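PDB 4HSQ: putative fimbrial subunit from Corynebacterium diphtheriae, which is the major pilin SpaD, whose covalently linked copies probably build the shaft of a surface pilus used in adhesion. Local coordinates for residues V143-V152 against T199-F210. Residues are numbered along the deposited sequence; the frame is centred on the assembly and turned at random.
Sequences VTYHGKLKVV and TFTIDGLHVTDF
Tyr145 sets its ring edge against one face of Phe210 in a T-shaped stack, planes at 80°, with CE2 3.5 Å from Phe210 CD1. On the same tyrosine, CB rests against both methyls of Val207. A water bridges Tyr145 N and Phe210 O where residues 207-210 have left strand 199-206. Next along, the edge of His206 meets the face of His146. His206 ND1 donates to a lone pair of Val207 O, 2.7 Å away and close to the ring plane, while its NE2 bonds Asp12; with both ring nitrogens bonded, its rotation is fixed. His146 NE2 is held by Gln15 O. Strands 142-155 and 199-206 run antiparallel in the prealbumin-like domain, the CnaB-type beta sandwich of Gram-positive pilins. Gly147 and Leu205 exchange two backbone bonds; past the cis peptide before Gly204, Leu149 and Ile202 do the same. Leu149 CD2 and Leu205 CD1 meet 4.0 Å apart on the core side, near Leu225 and Phe223. There Val151 CB sits over the Phe200 ring, 3.8 Å from its centroid; Phe200 CG lies between its backbone N and carbonyl carbon (chi1 63°), which brings the ring under the valine. On the other face, Lys150 extends past Thr201 OG1 to reach Glu258 O with NZ.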
# COMPACT_ATOMS: atom_id res chain seq x y z
N VAL A 143 -5.25 6.46 5.41
CA VAL A 143 -5.81 5.47 4.51
C VAL A 143 -4.89 5.29 3.32
O VAL A 143 -4.32 6.25 2.82
CB VAL A 143 -7.26 5.87 4.07
CG1 VAL A 143 -7.95 4.73 3.35
CG2 VAL A 143 -8.12 6.33 5.26
N THR A 144 -4.80 4.04 2.85
CA THR A 144 -4.04 3.63 1.66
C THR A 144 -4.99 2.87 0.77
O THR A 144 -5.65 1.94 1.25
CB THR A 144 -2.85 2.74 2.10
OG1 THR A 144 -2.04 3.49 3.01
CG2 THR A 144 -2.02 2.27 0.91
N TYR A 145 -5.00 3.19 -0.53
CA TYR A 145 -5.92 2.53 -1.46
C TYR A 145 -5.20 1.75 -2.54
O TYR A 145 -4.29 2.27 -3.19
CB TYR A 145 -6.80 3.56 -2.17
CG TYR A 145 -7.72 4.36 -1.28
CD1 TYR A 145 -9.05 3.99 -1.09
CD2 TYR A 145 -7.27 5.51 -0.64
CE1 TYR A 145 -9.93 4.78 -0.33
CE2 TYR A 145 -8.14 6.32 0.11
CZ TYR A 145 -9.46 5.93 0.27
OH TYR A 145 -10.30 6.70 1.03
N HIS A 146 -5.67 0.53 -2.76
CA HIS A 146 -5.17 -0.35 -3.83
C HIS A 146 -6.34 -0.96 -4.51
O HIS A 146 -7.34 -1.23 -3.85
CB HIS A 146 -4.24 -1.46 -3.30
CG HIS A 146 -2.89 -0.97 -2.86
ND1 HIS A 146 -2.70 -0.42 -1.60
CD2 HIS A 146 -1.69 -1.01 -3.50
CE1 HIS A 146 -1.42 -0.12 -1.53
NE2 HIS A 146 -0.77 -0.46 -2.65
N GLY A 147 -6.20 -1.28 -5.79
CA GLY A 147 -7.29 -1.93 -6.52
C GLY A 147 -6.76 -3.02 -7.40
O GLY A 147 -5.55 -3.13 -7.64
N LYS A 148 -7.66 -3.87 -7.86
CA LYS A 148 -7.28 -4.93 -8.80
C LYS A 148 -7.42 -4.45 -10.23
O LYS A 148 -8.32 -3.68 -10.54
CB LYS A 148 -8.15 -6.16 -8.59
CG LYS A 148 -7.92 -6.78 -7.22
CD LYS A 148 -8.49 -8.20 -7.19
CE LYS A 148 -9.45 -8.40 -6.05
NZ LYS A 148 -10.14 -9.71 -6.18
N LEU A 149 -6.54 -4.93 -11.11
CA LEU A 149 -6.60 -4.61 -12.51
C LEU A 149 -6.84 -5.90 -13.28
O LEU A 149 -5.95 -6.75 -13.34
CB LEU A 149 -5.34 -3.87 -13.00
CG LEU A 149 -5.30 -3.61 -14.53
CD1 LEU A 149 -6.49 -2.72 -14.98
CD2 LEU A 149 -3.98 -3.00 -14.94
N LYS A 150 -8.04 -6.05 -13.84
CA LYS A 150 -8.39 -7.23 -14.63
C LYS A 150 -8.33 -6.87 -16.10
O LYS A 150 -8.93 -5.88 -16.53
CB LYS A 150 -9.81 -7.71 -14.24
CG LYS A 150 -10.32 -8.88 -15.04
CD LYS A 150 -11.75 -9.26 -14.61
CE LYS A 150 -12.24 -10.39 -15.48
NZ LYS A 150 -13.47 -11.02 -14.95
N VAL A 151 -7.61 -7.67 -16.88
CA VAL A 151 -7.50 -7.46 -18.31
C VAL A 151 -8.28 -8.55 -19.03
O VAL A 151 -8.13 -9.72 -18.69
CB VAL A 151 -6.02 -7.40 -18.74
CG1 VAL A 151 -5.88 -7.38 -20.26
CG2 VAL A 151 -5.35 -6.17 -18.13
N VAL A 152 -9.13 -8.18 -20.00
CA VAL A 152 -9.87 -9.20 -20.75
C VAL A 152 -9.48 -9.03 -22.23
O VAL A 152 -9.60 -7.94 -22.78
CB VAL A 152 -11.40 -9.24 -20.48
CG1 VAL A 152 -12.01 -7.86 -20.42
CG2 VAL A 152 -12.14 -10.16 -21.46
N THR A 199 -8.63 -13.77 -19.64
CA THR A 199 -8.31 -12.75 -18.62
C THR A 199 -7.10 -13.10 -17.74
O THR A 199 -6.64 -14.23 -17.67
CB THR A 199 -9.53 -12.52 -17.65
OG1 THR A 199 -9.58 -13.51 -16.61
CG2 THR A 199 -10.88 -12.40 -18.36
N PHE A 200 -6.63 -12.09 -17.02
CA PHE A 200 -5.70 -12.19 -15.90
C PHE A 200 -6.07 -11.05 -15.00
O PHE A 200 -6.66 -10.07 -15.48
CB PHE A 200 -4.20 -12.17 -16.28
CG PHE A 200 -3.71 -10.90 -16.93
CD1 PHE A 200 -3.40 -9.79 -16.16
CD2 PHE A 200 -3.53 -10.83 -18.30
CE1 PHE A 200 -2.94 -8.61 -16.76
CE2 PHE A 200 -3.05 -9.66 -18.90
CZ PHE A 200 -2.78 -8.56 -18.14
N THR A 201 -5.74 -11.15 -13.71
CA THR A 201 -5.99 -10.06 -12.78
C THR A 201 -4.69 -9.77 -12.03
O THR A 201 -4.05 -10.69 -11.51
CB THR A 201 -7.15 -10.41 -11.82
OG1 THR A 201 -8.34 -10.60 -12.58
CG2 THR A 201 -7.41 -9.33 -10.79
N ILE A 202 -4.30 -8.49 -11.98
CA ILE A 202 -3.16 -8.05 -11.20
C ILE A 202 -3.74 -7.59 -9.87
O ILE A 202 -4.46 -6.59 -9.82
CB ILE A 202 -2.32 -6.94 -11.90
CG1 ILE A 202 -1.90 -7.33 -13.32
CG2 ILE A 202 -1.11 -6.53 -11.01
CD1 ILE A 202 -1.19 -6.22 -14.12
N ASP A 203 -3.49 -8.36 -8.81
CA ASP A 203 -3.87 -8.03 -7.44
C ASP A 203 -2.57 -7.60 -6.70
O ASP A 203 -1.79 -8.45 -6.25
CB ASP A 203 -4.58 -9.23 -6.77
CG ASP A 203 -5.10 -8.96 -5.36
OD1 ASP A 203 -4.78 -7.90 -4.80
OD2 ASP A 203 -5.86 -9.79 -4.84
N GLY A 204 -2.25 -6.31 -6.70
CA GLY A 204 -3.07 -5.17 -7.11
C GLY A 204 -2.18 -3.96 -7.17
O GLY A 204 -0.99 -4.05 -6.85
N LEU A 205 -2.75 -2.81 -7.54
CA LEU A 205 -1.97 -1.62 -7.75
C LEU A 205 -2.41 -0.48 -6.88
O LEU A 205 -3.58 -0.37 -6.56
CB LEU A 205 -2.07 -1.19 -9.23
CG LEU A 205 -1.74 -2.25 -10.30
CD1 LEU A 205 -2.05 -1.72 -11.71
CD2 LEU A 205 -0.27 -2.71 -10.17
N HIS A 206 -1.46 0.41 -6.56
CA HIS A 206 -1.76 1.63 -5.80
C HIS A 206 -2.59 2.55 -6.68
O HIS A 206 -2.27 2.76 -7.86
CB HIS A 206 -0.44 2.31 -5.43
CG HIS A 206 -0.54 3.32 -4.34
ND1 HIS A 206 -1.31 4.47 -4.47
CD2 HIS A 206 0.12 3.37 -3.16
CE1 HIS A 206 -1.10 5.18 -3.36
NE2 HIS A 206 -0.24 4.57 -2.56
N VAL A 207 -3.67 3.10 -6.12
CA VAL A 207 -4.49 4.06 -6.88
C VAL A 207 -3.65 5.31 -7.18
O VAL A 207 -2.75 5.67 -6.41
CB VAL A 207 -5.81 4.46 -6.18
CG1 VAL A 207 -6.62 3.21 -5.80
CG2 VAL A 207 -5.57 5.38 -4.96
N THR A 208 -3.98 5.99 -8.29
CA THR A 208 -3.21 7.17 -8.69
C THR A 208 -3.67 8.49 -8.06
O THR A 208 -2.90 9.45 -8.08
CB THR A 208 -3.27 7.33 -10.22
OG1 THR A 208 -4.64 7.50 -10.62
CG2 THR A 208 -2.68 6.12 -10.94
N ASP A 209 -4.90 8.57 -7.54
CA ASP A 209 -5.48 9.86 -7.10
C ASP A 209 -5.37 10.13 -5.60
O ASP A 209 -5.86 11.14 -5.12
CB ASP A 209 -6.97 9.91 -7.54
CG ASP A 209 -7.82 8.83 -6.92
OD1 ASP A 209 -7.41 7.64 -6.97
OD2 ASP A 209 -8.87 9.16 -6.33
N PHE A 210 -4.75 9.22 -4.85
CA PHE A 210 -4.64 9.37 -3.40
C PHE A 210 -3.41 8.63 -2.98
O PHE A 210 -3.25 7.45 -3.32
CB PHE A 210 -5.88 8.81 -2.74
CG PHE A 210 -6.08 9.21 -1.31
CD1 PHE A 210 -5.46 8.50 -0.28
CD2 PHE A 210 -6.93 10.27 -0.97
CE1 PHE A 210 -5.66 8.86 1.05
CE2 PHE A 210 -7.14 10.61 0.37
CZ PHE A 210 -6.51 9.89 1.37
O HOH W 1 -3.58 5.56 -1.23